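Local coordinates for aminoacyl-tRNA synthetase-interacting multifunctional protein p43 (Plasmodium vivax, PDB 6IPA) that probably binds tRNA through its C-terminal EMAP II-like domain, which carries an oligonucleotide-binding fold, and is thought to associate with aminoacyl-tRNA synthetases of the malaria parasite, at residues T44-V50 against N137-I142; V98-L104 against H115-L119; Q126-L130 against T195-E199. All blocks are in the same frame, centred on the assembly; numbering follows the deposited sequence.

How the contacts relate
Contacts 1 and 2 are neighbouring seams of the oligonucleotide-binding fold, with centres about 9 Å apart. Strands 48-58 and 97-101 lie side by side between them: Ile49 O probably accepts a hydrogen bond from Val100 N at 2.6 Å, and Asn47 O one from Ala102 N at 2.9 Å. Along the chain, contact 2 is nested inside the loop that contact 1 closes. Contact 3 lies farther out, its centre about 16 Å from that of contact 2 and 19 Å from that of contact 1. It meets contact 2 where Leu129 packs on Val98 and Val118 and where Leu130 N probably bonds to Leu119 O (3.3 Å), but does not touch contact 1.

Contact 1: T44-V50 against N137-I142; sequences TRLNIIV and NVGERI
At the start of strand 48-58, the first strand of the oligonucleotide-binding (OB) fold, Ile48 to Val50 run antiparallel to the chain at 139-142, with Ile49 and Arg141 as a non-hydrogen-bonded pair. On one side of that pair Ile142 N gives a bond to Ile48 O (2.8 Å); on the other, Val50 N makes a weaker, longer one to Glu140 O. Gly139 N then binds Val50 O at 2.9 Å. Gly139 holds the third position of a type II turn from Asn137 to Glu140, a place that calls for positive phi (here 102°), which glycine readily adopts.

Arg141 carries the far end of the contact. Its CG stands opposite the backbone N (chi1 -155°) and the chain stays extended to NE, running along the neighbouring backbone until NH2 reaches two carbonyls, Thr44 O and Leu46 O. Leu46 O accepts at 3.1 Å from a position tilted out of the guanidinium plane, while Thr44 O lies near that plane at the edge, in a short (2.7 Å) but bent and weak bond. NE gives its hydrogen to a water at 2.9 Å, and NH1 turns to Lys151 O. A long, many-handed arginine is thus used to gather backbone oxygens just before the strand. Asn47 sits beside its stem, OD1 3.4 Å from Arg141 CG, with the two planes steeply turned.

Branched apolar residues fill the other side: Val50 CG1 meets Ile142 CD1 at 3.4 Å, the side chains crossing at about a right angle. Ile142 and Ile48 both rest on Trp187 of strand 185-189, Val50 and Ile142 on Leu99 of strand 97-101, and Leu46 on helix 165-169.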
ATOM      1  N   THR A  44      12.663  -5.796  -4.885  1.00 45.16           N
ATOM      2  CA  THR A  44      12.385  -5.590  -6.312  1.00 43.65           C
ATOM      3  C   THR A  44      11.153  -6.401  -6.733  1.00 41.78           C
ATOM      4  O   THR A  44      10.534  -6.136  -7.756  1.00 41.93           O
ATOM      5  CB  THR A  44      13.612  -5.968  -7.153  1.00 44.16           C
ATOM      6  OG1 THR A  44      13.892  -7.360  -6.987  1.00 46.58           O
ATOM      7  CG2 THR A  44      14.836  -5.148  -6.718  1.00 43.49           C
ATOM      8  N   ARG A  45      10.789  -7.369  -5.897  1.00 40.54           N
ATOM      9  CA  ARG A  45       9.746  -8.329  -6.221  1.00 40.04           C
ATOM     10  C   ARG A  45       8.351  -7.825  -5.919  1.00 39.74           C
ATOM     11  O   ARG A  45       7.389  -8.349  -6.456  1.00 39.13           O
ATOM     12  CB  ARG A  45       9.982  -9.645  -5.486  1.00 39.34           C
ATOM     13  CG  ARG A  45      11.124 -10.441  -6.070  1.00 39.37           C
ATOM     14  CD  ARG A  45      11.406 -11.754  -5.352  1.00 38.27           C
ATOM     15  NE  ARG A  45      10.397 -12.713  -5.713  1.00 38.80           N
ATOM     16  CZ  ARG A  45      10.298 -13.936  -5.207  1.00 39.82           C
ATOM     17  NH1 ARG A  45      11.190 -14.406  -4.301  1.00 40.16           N
ATOM     18  NH2 ARG A  45       9.293 -14.699  -5.613  1.00 39.35           N
ATOM     19  N   LEU A  46       8.262  -6.805  -5.064  1.00 39.25           N
ATOM     20  CA  LEU A  46       7.032  -6.082  -4.818  1.00 37.03           C
ATOM     21  C   LEU A  46       6.810  -5.034  -5.871  1.00 34.83           C
ATOM     22  O   LEU A  46       7.686  -4.256  -6.150  1.00 32.06           O
ATOM     23  CB  LEU A  46       7.056  -5.368  -3.438  1.00 36.87           C
ATOM     24  CG  LEU A  46       7.415  -6.216  -2.232  1.00 36.55           C
ATOM     25  CD1 LEU A  46       7.244  -5.417  -0.966  1.00 36.40           C
ATOM     26  CD2 LEU A  46       6.587  -7.474  -2.202  1.00 36.55           C
ATOM     27  N   ASN A  47       5.570  -4.971  -6.359  1.00 35.53           N
ATOM     28  CA  ASN A  47       5.070  -3.850  -7.215  1.00 34.28           C
ATOM     29  C   ASN A  47       4.211  -2.948  -6.448  1.00 35.18           C
ATOM     30  O   ASN A  47       3.038  -3.185  -6.409  1.00 37.31           O
ATOM     31  CB  ASN A  47       4.174  -4.388  -8.310  1.00 33.49           C
ATOM     32  CG  ASN A  47       3.857  -3.374  -9.336  1.00 33.03           C
ATOM     33  OD1 ASN A  47       4.616  -2.435  -9.571  1.00 33.25           O
ATOM     34  ND2 ASN A  47       2.750  -3.576 -10.008  1.00 33.16           N
ATOM     35  N   ILE A  48       4.790  -1.916  -5.836  1.00 37.09           N
ATOM     36  CA  ILE A  48       4.098  -0.923  -5.038  1.00 36.16           C
ATOM     37  C   ILE A  48       3.799   0.321  -5.878  1.00 36.37           C
ATOM     38  O   ILE A  48       4.706   1.000  -6.337  1.00 38.88           O
ATOM     39  CB  ILE A  48       4.970  -0.523  -3.827  1.00 37.52           C
ATOM     40  CG1 ILE A  48       5.055  -1.686  -2.827  1.00 37.65           C
ATOM     41  CG2 ILE A  48       4.373   0.682  -3.112  1.00 38.28           C
ATOM     42  CD1 ILE A  48       6.168  -1.544  -1.804  1.00 37.91           C
ATOM     43  N   ILE A  49       2.535   0.645  -6.075  1.00 35.81           N
ATOM     44  CA  ILE A  49       2.171   1.720  -6.994  1.00 35.12           C
ATOM     45  C   ILE A  49       1.179   2.714  -6.360  1.00 36.13           C
ATOM     46  O   ILE A  49       0.438   2.364  -5.449  1.00 36.91           O
ATOM     47  CB  ILE A  49       1.611   1.135  -8.281  1.00 34.20           C
ATOM     48  CG1 ILE A  49       0.428   0.264  -7.986  1.00 33.81           C
ATOM     49  CG2 ILE A  49       2.670   0.279  -8.994  1.00 34.49           C
ATOM     50  CD1 ILE A  49      -0.248  -0.254  -9.234  1.00 34.62           C
ATOM     51  N   VAL A  50       1.180   3.945  -6.856  1.00 37.56           N
ATOM     52  CA  VAL A  50       0.311   4.968  -6.355  1.00 39.22           C
ATOM     53  C   VAL A  50      -1.038   4.865  -7.018  1.00 39.14           C
ATOM     54  O   VAL A  50      -1.135   4.738  -8.243  1.00 37.29           O
ATOM     55  CB  VAL A  50       0.842   6.371  -6.570  1.00 41.00           C
ATOM     56  CG1 VAL A  50       2.300   6.461  -6.155  1.00 41.93           C
ATOM     57  CG2 VAL A  50       0.731   6.760  -8.007  1.00 43.58           C
ATOM     58  N   ASN A 137       1.560  10.355 -10.283  1.00 43.34           N
ATOM     59  CA  ASN A 137       0.598   9.859 -11.235  1.00 43.94           C
ATOM     60  C   ASN A 137       0.134   8.515 -10.778  1.00 42.59           C
ATOM     61  O   ASN A 137       0.894   7.772 -10.210  1.00 40.31           O
ATOM     62  CB  ASN A 137       1.234   9.668 -12.604  1.00 46.27           C
ATOM     63  CG  ASN A 137       1.687  10.960 -13.204  1.00 49.70           C
ATOM     64  OD1 ASN A 137       2.820  11.078 -13.706  1.00 54.69           O
ATOM     65  ND2 ASN A 137       0.801  11.942 -13.185  1.00 49.59           N
ATOM     66  N   VAL A 138      -1.119   8.214 -11.055  1.00 42.36           N
ATOM     67  CA  VAL A 138      -1.670   6.933 -10.790  1.00 42.77           C
ATOM     68  C   VAL A 138      -0.834   6.017 -11.625  1.00 44.15           C
ATOM     69  O   VAL A 138      -0.583   6.310 -12.787  1.00 47.50           O
ATOM     70  CB  VAL A 138      -3.180   6.808 -11.227  1.00 43.52           C
ATOM     71  CG1 VAL A 138      -4.095   7.525 -10.229  1.00 45.26           C
ATOM     72  CG2 VAL A 138      -3.446   7.315 -12.648  1.00 42.76           C
ATOM     73  N   GLY A 139      -0.389   4.922 -11.045  1.00 43.83           N
ATOM     74  CA  GLY A 139       0.304   3.921 -11.812  1.00 42.67           C
ATOM     75  C   GLY A 139       1.806   3.986 -11.620  1.00 42.29           C
ATOM     76  O   GLY A 139       2.432   3.034 -11.905  1.00 41.84           O
ATOM     77  N   GLU A 140       2.415   5.070 -11.137  1.00 40.18           N
ATOM     78  CA  GLU A 140       3.878   5.015 -11.009  1.00 38.18           C
ATOM     79  C   GLU A 140       4.421   4.104  -9.895  1.00 38.00           C
ATOM     80  O   GLU A 140       3.945   4.073  -8.733  1.00 38.77           O
ATOM     81  CB  GLU A 140       4.473   6.392 -10.878  1.00 39.67           C
ATOM     82  CG  GLU A 140       4.377   6.958  -9.490  1.00 42.50           C
ATOM     83  CD  GLU A 140       5.022   8.296  -9.368  1.00 44.72           C
ATOM     84  OE1 GLU A 140       4.434   9.286  -9.863  1.00 44.49           O
ATOM     85  OE2 GLU A 140       6.138   8.319  -8.784  1.00 49.70           O
ATOM     86  N   ARG A 141       5.464   3.366 -10.249  1.00 38.25           N
ATOM     87  CA  ARG A 141       6.061   2.353  -9.366  1.00 36.60           C
ATOM     88  C   ARG A 141       6.931   3.112  -8.368  1.00 36.23           C
ATOM     89  O   ARG A 141       7.701   3.981  -8.770  1.00 33.77           O
ATOM     90  CB  ARG A 141       6.850   1.319 -10.214  1.00 36.90           C
ATOM     91  CG  ARG A 141       6.994  -0.049  -9.569  1.00 36.94           C
ATOM     92  CD  ARG A 141       8.221  -0.802 -10.015  1.00 37.53           C
ATOM     93  NE  ARG A 141       8.665  -1.742  -8.985  1.00 37.77           N
ATOM     94  CZ  ARG A 141       9.602  -2.677  -9.156  1.00 36.77           C
ATOM     95  NH1 ARG A 141      10.219  -2.796 -10.343  1.00 36.43           N
ATOM     96  NH2 ARG A 141       9.910  -3.500  -8.142  1.00 35.34           N
ATOM     97  N   ILE A 142       6.731   2.839  -7.072  1.00 36.98           N
ATOM     98  CA  ILE A 142       7.500   3.452  -5.997  1.00 38.72           C
ATOM     99  C   ILE A 142       8.671   2.520  -5.682  1.00 42.22           C
ATOM    100  O   ILE A 142       8.480   1.303  -5.437  1.00 40.71           O
ATOM    101  CB  ILE A 142       6.635   3.582  -4.735  1.00 40.75           C
ATOM    102  CG1 ILE A 142       5.342   4.424  -4.994  1.00 40.63           C
ATOM    103  CG2 ILE A 142       7.451   4.084  -3.555  1.00 40.06           C
ATOM    104  CD1 ILE A 142       5.573   5.796  -5.608  1.00 41.49           C
TER
HETATM  105  O   HOH W   1       7.980  -0.957  -6.312  1.00 38.78           O

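Contact 2: V98-L104 against H115-L119; sequences VLVLANL and HGMVL
Leu119 has its CG beside the backbone N and opposite the carbonyl carbon (chi1 -65°), a setting that brings CD1 back over Leu99, 4.0 Å from Leu99 CB. Val118 is turned otherwise: its CG1 is opposite the backbone N (chi1 174°) and reaches Val98 CB at 3.8 Å, the two valines crossing at about a right angle. Neighbouring residues thus serve different faces, as expected of extended chains: Leu99, Leu101 and Leu119 lie on one, Val98 and Val118 on the other.

The backbones pair antiparallel, with Val100 and Val118 as a non-hydrogen-bonded pair. Leu119 N binds Leu99 O at 3.0 Å and Leu101 N binds Met117 O at 3.1 Å, both bonds being bent at the hydrogen. Met117 O also takes a CA-H...O contact from Val100.

Farther along, Gly116 CA comes within 3.3 Å of Leu101 O. With positive phi and no side chain, Gly116 lets the backbones come close beside Val100 CG1. Leu104 spans the widening end of the pair: its CD1 lies 4.0 Å from Met117 SD, and the flexible thioether, bent at its last torsion, runs obliquely past the leucine. The His115 ring turns its edge to Leu104 O, with CD2 at 3.5 Å.

Arg78 NH1 bonds to both Ala102 O and His115 O, tying the two segments where they part. Val98 and Val118 pack on Ile70 of strand 66-71, consistent with the barrel interior, whereas Leu99 and Leu119 pack on Trp187. Joining strand 97-101 to the chain before strand 120-123, with strand 48-58 on its other edge, corresponds to the pairing of the fourth and fifth barrel strands of an OB fold.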
ATOM      1  N   VAL A  98      -2.733   6.996  -2.594  1.00 40.85           N
ATOM      2  CA  VAL A  98      -2.232   6.007  -1.640  1.00 40.41           C
ATOM      3  C   VAL A  98      -1.222   5.135  -2.345  1.00 41.26           C
ATOM      4  O   VAL A  98      -1.050   5.261  -3.579  1.00 39.30           O
ATOM      5  CB  VAL A  98      -3.362   5.187  -1.022  1.00 40.50           C
ATOM      6  CG1 VAL A  98      -4.243   6.095  -0.203  1.00 41.65           C
ATOM      7  CG2 VAL A  98      -4.190   4.498  -2.092  1.00 40.63           C
ATOM      8  N   LEU A  99      -0.530   4.305  -1.546  1.00 41.45           N
ATOM      9  CA  LEU A  99       0.433   3.319  -2.056  1.00 41.23           C
ATOM     10  C   LEU A  99      -0.146   1.940  -2.038  1.00 39.71           C
ATOM     11  O   LEU A  99      -0.378   1.373  -0.981  1.00 42.07           O
ATOM     12  CB  LEU A  99       1.698   3.330  -1.224  1.00 40.96           C
ATOM     13  CG  LEU A  99       2.467   4.671  -1.296  1.00 42.23           C
ATOM     14  CD1 LEU A  99       3.957   4.418  -1.023  1.00 42.79           C
ATOM     15  CD2 LEU A  99       2.313   5.429  -2.615  1.00 40.26           C
ATOM     16  N   VAL A 100      -0.386   1.397  -3.221  1.00 37.68           N
ATOM     17  CA  VAL A 100      -0.969   0.056  -3.335  1.00 36.05           C
ATOM     18  C   VAL A 100       0.076  -0.975  -3.693  1.00 35.08           C
ATOM     19  O   VAL A 100       0.753  -0.811  -4.710  1.00 33.93           O
ATOM     20  CB  VAL A 100      -2.072   0.035  -4.434  1.00 35.63           C
ATOM     21  CG1 VAL A 100      -2.674  -1.353  -4.562  1.00 35.69           C
ATOM     22  CG2 VAL A 100      -3.156   1.049  -4.098  1.00 35.67           C
ATOM     23  N   LEU A 101       0.185  -2.033  -2.883  1.00 35.17           N
ATOM     24  CA  LEU A 101       0.864  -3.291  -3.267  1.00 34.49           C
ATOM     25  C   LEU A 101       0.001  -4.020  -4.299  1.00 34.42           C
ATOM     26  O   LEU A 101      -0.855  -4.847  -3.969  1.00 34.13           O
ATOM     27  CB  LEU A 101       1.144  -4.203  -2.050  1.00 34.33           C
ATOM     28  CG  LEU A 101       1.794  -5.560  -2.358  1.00 34.42           C
ATOM     29  CD1 LEU A 101       3.100  -5.369  -3.091  1.00 34.26           C
ATOM     30  CD2 LEU A 101       2.089  -6.405  -1.110  1.00 34.81           C
ATOM     31  N   ALA A 102       0.268  -3.737  -5.568  1.00 34.05           N
ATOM     32  CA  ALA A 102      -0.570  -4.205  -6.685  1.00 33.54           C
ATOM     33  C   ALA A 102      -0.537  -5.675  -7.057  1.00 33.74           C
ATOM     34  O   ALA A 102      -1.481  -6.184  -7.651  1.00 32.26           O
ATOM     35  CB  ALA A 102      -0.228  -3.375  -7.909  1.00 33.97           C
ATOM     36  N   ASN A 103       0.532  -6.389  -6.711  1.00 36.42           N
ATOM     37  CA  ASN A 103       0.751  -7.739  -7.261  1.00 37.26           C
ATOM     38  C   ASN A 103       0.402  -8.917  -6.390  1.00 40.15           C
ATOM     39  O   ASN A 103       0.695 -10.080  -6.739  1.00 40.49           O
ATOM     40  CB  ASN A 103       2.153  -7.894  -7.828  1.00 38.28           C
ATOM     41  CG  ASN A 103       3.267  -7.825  -6.785  1.00 37.37           C
ATOM     42  OD1 ASN A 103       3.153  -7.191  -5.727  1.00 39.57           O
ATOM     43  ND2 ASN A 103       4.370  -8.474  -7.100  1.00 36.22           N
ATOM     44  N   LEU A 104      -0.257  -8.638  -5.272  1.00 41.59           N
ATOM     45  CA  LEU A 104      -0.981  -9.658  -4.566  1.00 41.77           C
ATOM     46  C   LEU A 104      -2.067 -10.106  -5.521  1.00 44.11           C
ATOM     47  O   LEU A 104      -2.483  -9.311  -6.373  1.00 46.17           O
ATOM     48  CB  LEU A 104      -1.624  -9.047  -3.357  1.00 41.85           C
ATOM     49  CG  LEU A 104      -0.692  -8.503  -2.288  1.00 43.10           C
ATOM     50  CD1 LEU A 104      -1.479  -7.620  -1.327  1.00 45.70           C
ATOM     51  CD2 LEU A 104      -0.098  -9.654  -1.501  1.00 44.40           C
ATOM     52  N   HIS A 115      -8.350  -6.702  -4.585  1.00 41.87           N
ATOM     53  CA  HIS A 115      -7.189  -6.953  -5.436  1.00 42.15           C
ATOM     54  C   HIS A 115      -6.077  -5.948  -5.178  1.00 41.11           C
ATOM     55  O   HIS A 115      -6.047  -4.904  -5.797  1.00 40.11           O
ATOM     56  CB  HIS A 115      -7.619  -6.876  -6.903  1.00 43.71           C
ATOM     57  CG  HIS A 115      -6.531  -7.210  -7.862  1.00 48.62           C
ATOM     58  ND1 HIS A 115      -6.560  -6.825  -9.190  1.00 52.17           N
ATOM     59  CD2 HIS A 115      -5.366  -7.880  -7.687  1.00 47.04           C
ATOM     60  CE1 HIS A 115      -5.470  -7.260  -9.790  1.00 48.26           C
ATOM     61  NE2 HIS A 115      -4.727  -7.886  -8.897  1.00 47.69           N
ATOM     62  N   GLY A 116      -5.170  -6.289  -4.268  1.00 42.02           N
ATOM     63  CA  GLY A 116      -4.096  -5.398  -3.809  1.00 44.20           C
ATOM     64  C   GLY A 116      -4.321  -5.018  -2.338  1.00 45.05           C
ATOM     65  O   GLY A 116      -5.184  -5.581  -1.687  1.00 45.24           O
ATOM     66  N   MET A 117      -3.539  -4.089  -1.795  1.00 45.28           N
ATOM     67  CA  MET A 117      -3.791  -3.584  -0.429  1.00 43.44           C
ATOM     68  C   MET A 117      -3.101  -2.225  -0.236  1.00 40.22           C
ATOM     69  O   MET A 117      -2.120  -1.921  -0.878  1.00 38.44           O
ATOM     70  CB  MET A 117      -3.374  -4.598   0.659  1.00 45.06           C
ATOM     71  CG  MET A 117      -1.962  -4.415   1.204  1.00 49.60           C
ATOM     72  SD  MET A 117      -1.229  -5.765   2.178  1.00 55.51           S
ATOM     73  CE  MET A 117      -2.215  -5.660   3.679  1.00 56.64           C
ATOM     74  N   VAL A 118      -3.618  -1.425   0.688  1.00 38.54           N
ATOM     75  CA  VAL A 118      -3.173  -0.060   0.873  1.00 37.56           C
ATOM     76  C   VAL A 118      -2.215  -0.057   2.033  1.00 38.18           C
ATOM     77  O   VAL A 118      -2.455  -0.754   3.023  1.00 37.04           O
ATOM     78  CB  VAL A 118      -4.350   0.912   1.109  1.00 36.27           C
ATOM     79  CG1 VAL A 118      -3.822   2.290   1.438  1.00 36.10           C
ATOM     80  CG2 VAL A 118      -5.256   0.946  -0.109  1.00 35.45           C
ATOM     81  N   LEU A 119      -1.118   0.699   1.886  1.00 39.24           N
ATOM     82  CA  LEU A 119       0.013   0.538   2.792  1.00 41.80           C
ATOM     83  C   LEU A 119      -0.061   1.620   3.861  1.00 41.74           C
ATOM     84  O   LEU A 119      -0.430   2.746   3.531  1.00 43.52           O
ATOM     85  CB  LEU A 119       1.361   0.603   2.053  1.00 41.26           C
ATOM     86  CG  LEU A 119       1.891  -0.397   0.996  1.00 42.07           C
ATOM     87  CD1 LEU A 119       3.196  -0.045   0.303  1.00 42.72           C
ATOM     88  CD2 LEU A 119       2.028  -1.761   1.586  1.00 42.60           C
TER

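Contact 3: Q126-L130 against T195-E199; sequences QIELL and TCPLE
Leu198 reaches strand 126-129 with its CD2 methyl, 3.5 Å from Glu128 CG and 3.7 Å from Gln126 OE1. Its first torsion (chi1 -45°) aims CG at the strand; CD1 continues the extended chain, and the other branch, CD2, turns onto Glu128 and Gln126. In Glu128, CG stands opposite the carbonyl carbon (chi1 -55°), which sets the methylene against Leu198 CD2, while the bend at chi2 (-67°) turns the carboxylate off to a salt bridge between OE1 and Lys88 NZ. Gln126 is extended and slides past Leu198 in the opposite direction. Glu128 thus offers the leucine its methylene and Gln126 runs by with its amide oxygen alongside the methyl, a fitting compromise at a partly exposed edge.

Pro197 lays its ring against the base of Glu128, CD 3.8 Å from Glu128 CB. Leu130 points its CD2 at the small thiol of Cys196, 4.0 Å from SG, and its CA lies 3.6 Å from Thr195 O in a CA-H...O contact. No hydrogen bond joins the two segments.

The antiparallel segments are bridged by their surroundings: strand 126-129 pairs with strand 120-123, which also pairs with 201-203, the strand that follows Glu199. Leu130 and Cys196 both pack on Val175 of strand 173-176.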
ATOM      1  N   GLN A 126      -2.014   4.115  16.974  1.00 61.08           N
ATOM      2  CA  GLN A 126      -2.242   4.922  15.752  1.00 59.20           C
ATOM      3  C   GLN A 126      -1.916   4.141  14.482  1.00 58.87           C
ATOM      4  O   GLN A 126      -0.925   3.370  14.441  1.00 57.48           O
ATOM      5  CB  GLN A 126      -1.359   6.171  15.741  1.00 59.48           C
ATOM      6  CG  GLN A 126      -1.589   7.176  16.865  1.00 61.61           C
ATOM      7  CD  GLN A 126      -0.499   8.241  16.921  1.00 60.70           C
ATOM      8  OE1 GLN A 126      -0.578   9.265  16.252  1.00 57.35           O
ATOM      9  NE2 GLN A 126       0.532   7.992  17.727  1.00 62.48           N
ATOM     10  N   ILE A 127      -2.717   4.351  13.435  1.00 55.09           N
ATOM     11  CA  ILE A 127      -2.323   3.876  12.102  1.00 55.03           C
ATOM     12  C   ILE A 127      -2.586   4.992  11.101  1.00 53.78           C
ATOM     13  O   ILE A 127      -3.660   5.565  11.118  1.00 62.92           O
ATOM     14  CB  ILE A 127      -3.028   2.545  11.726  1.00 56.37           C
ATOM     15  CG1 ILE A 127      -2.518   1.972  10.381  1.00 55.91           C
ATOM     16  CG2 ILE A 127      -4.542   2.709  11.713  1.00 59.72           C
ATOM     17  CD1 ILE A 127      -3.218   0.693   9.955  1.00 55.25           C
ATOM     18  N   GLU A 128      -1.609   5.347  10.274  1.00 48.75           N
ATOM     19  CA  GLU A 128      -1.806   6.361   9.238  1.00 46.34           C
ATOM     20  C   GLU A 128      -1.407   5.813   7.875  1.00 46.22           C
ATOM     21  O   GLU A 128      -0.613   4.869   7.782  1.00 49.76           O
ATOM     22  CB  GLU A 128      -0.986   7.628   9.507  1.00 46.17           C
ATOM     23  CG  GLU A 128      -1.187   8.291  10.866  1.00 48.02           C
ATOM     24  CD  GLU A 128      -2.597   8.899  11.068  1.00 49.52           C
ATOM     25  OE1 GLU A 128      -3.232   9.367  10.081  1.00 48.78           O
ATOM     26  OE2 GLU A 128      -3.059   8.918  12.237  1.00 49.40           O
ATOM     27  N   LEU A 129      -1.962   6.393   6.820  1.00 43.10           N
ATOM     28  CA  LEU A 129      -1.598   6.009   5.475  1.00 42.45           C
ATOM     29  C   LEU A 129      -0.195   6.502   5.151  1.00 41.32           C
ATOM     30  O   LEU A 129       0.230   7.544   5.644  1.00 41.56           O
ATOM     31  CB  LEU A 129      -2.513   6.697   4.467  1.00 42.33           C
ATOM     32  CG  LEU A 129      -3.972   6.441   4.429  1.00 40.80           C
ATOM     33  CD1 LEU A 129      -4.530   7.424   3.436  1.00 42.65           C
ATOM     34  CD2 LEU A 129      -4.247   5.065   3.943  1.00 40.22           C
ATOM     35  N   LEU A 130       0.494   5.785   4.268  1.00 41.49           N
ATOM     36  CA  LEU A 130       1.756   6.298   3.656  1.00 40.80           C
ATOM     37  C   LEU A 130       1.291   7.216   2.572  1.00 39.01           C
ATOM     38  O   LEU A 130       0.261   6.960   1.969  1.00 42.49           O
ATOM     39  CB  LEU A 130       2.629   5.171   3.091  1.00 40.22           C
ATOM     40  CG  LEU A 130       3.001   4.061   4.084  1.00 40.81           C
ATOM     41  CD1 LEU A 130       3.834   2.991   3.402  1.00 39.95           C
ATOM     42  CD2 LEU A 130       3.710   4.610   5.345  1.00 41.59           C
ATOM     43  N   THR A 195       6.161   9.898   2.603  1.00 47.02           N
ATOM     44  CA  THR A 195       6.012  10.396   3.983  1.00 47.35           C
ATOM     45  C   THR A 195       4.894   9.677   4.783  1.00 46.06           C
ATOM     46  O   THR A 195       3.976   9.056   4.242  1.00 43.20           O
ATOM     47  CB  THR A 195       5.814  11.945   4.003  1.00 48.14           C
ATOM     48  OG1 THR A 195       4.610  12.327   3.276  1.00 48.89           O
ATOM     49  CG2 THR A 195       7.028  12.615   3.358  1.00 47.83           C
ATOM     50  N   CYS A 196       5.017   9.747   6.092  1.00 46.72           N
ATOM     51  CA  CYS A 196       4.012   9.211   6.984  1.00 47.19           C
ATOM     52  C   CYS A 196       3.914  10.168   8.130  1.00 50.21           C
ATOM     53  O   CYS A 196       4.969  10.599   8.635  1.00 51.60           O
ATOM     54  CB  CYS A 196       4.439   7.874   7.528  1.00 46.37           C
ATOM     55  SG  CYS A 196       3.129   7.061   8.441  1.00 47.11           S
ATOM     56  N   PRO A 197       2.669  10.518   8.545  1.00 53.81           N
ATOM     57  CA  PRO A 197       2.528  11.530   9.614  1.00 55.70           C
ATOM     58  C   PRO A 197       3.086  11.094  10.978  1.00 55.80           C
ATOM     59  O   PRO A 197       3.256  11.938  11.862  1.00 55.06           O
ATOM     60  CB  PRO A 197       1.011  11.797   9.670  1.00 54.90           C
ATOM     61  CG  PRO A 197       0.506  11.363   8.328  1.00 55.44           C
ATOM     62  CD  PRO A 197       1.372  10.210   7.909  1.00 53.60           C
ATOM     63  N   LEU A 198       3.378   9.809  11.136  1.00 54.40           N
ATOM     64  CA  LEU A 198       3.992   9.304  12.357  1.00 58.61           C
ATOM     65  C   LEU A 198       5.493   9.550  12.298  1.00 60.23           C
ATOM     66  O   LEU A 198       6.055   9.651  11.223  1.00 62.76           O
ATOM     67  CB  LEU A 198       3.701   7.819  12.529  1.00 58.94           C
ATOM     68  CG  LEU A 198       2.245   7.444  12.266  1.00 62.78           C
ATOM     69  CD1 LEU A 198       2.043   5.926  12.289  1.00 60.49           C
ATOM     70  CD2 LEU A 198       1.331   8.197  13.247  1.00 62.16           C
ATOM     71  N   GLU A 199       6.140   9.646  13.455  1.00 66.79           N
ATOM     72  CA  GLU A 199       7.574   9.949  13.505  1.00 71.15           C
ATOM     73  C   GLU A 199       8.301   8.634  13.256  1.00 68.36           C
ATOM     74  O   GLU A 199       9.034   8.514  12.289  1.00 63.68           O
ATOM     75  CB  GLU A 199       8.006  10.618  14.834  1.00 77.73           C
ATOM     76  CG  GLU A 199       7.073  11.730  15.404  1.00 79.26           C
ATOM     77  CD  GLU A 199       7.068  13.058  14.624  1.00 82.46           C
ATOM     78  OE1 GLU A 199       7.641  13.136  13.506  1.00 83.56           O
ATOM     79  OE2 GLU A 199       6.470  14.038  15.132  1.00 79.73           O
TER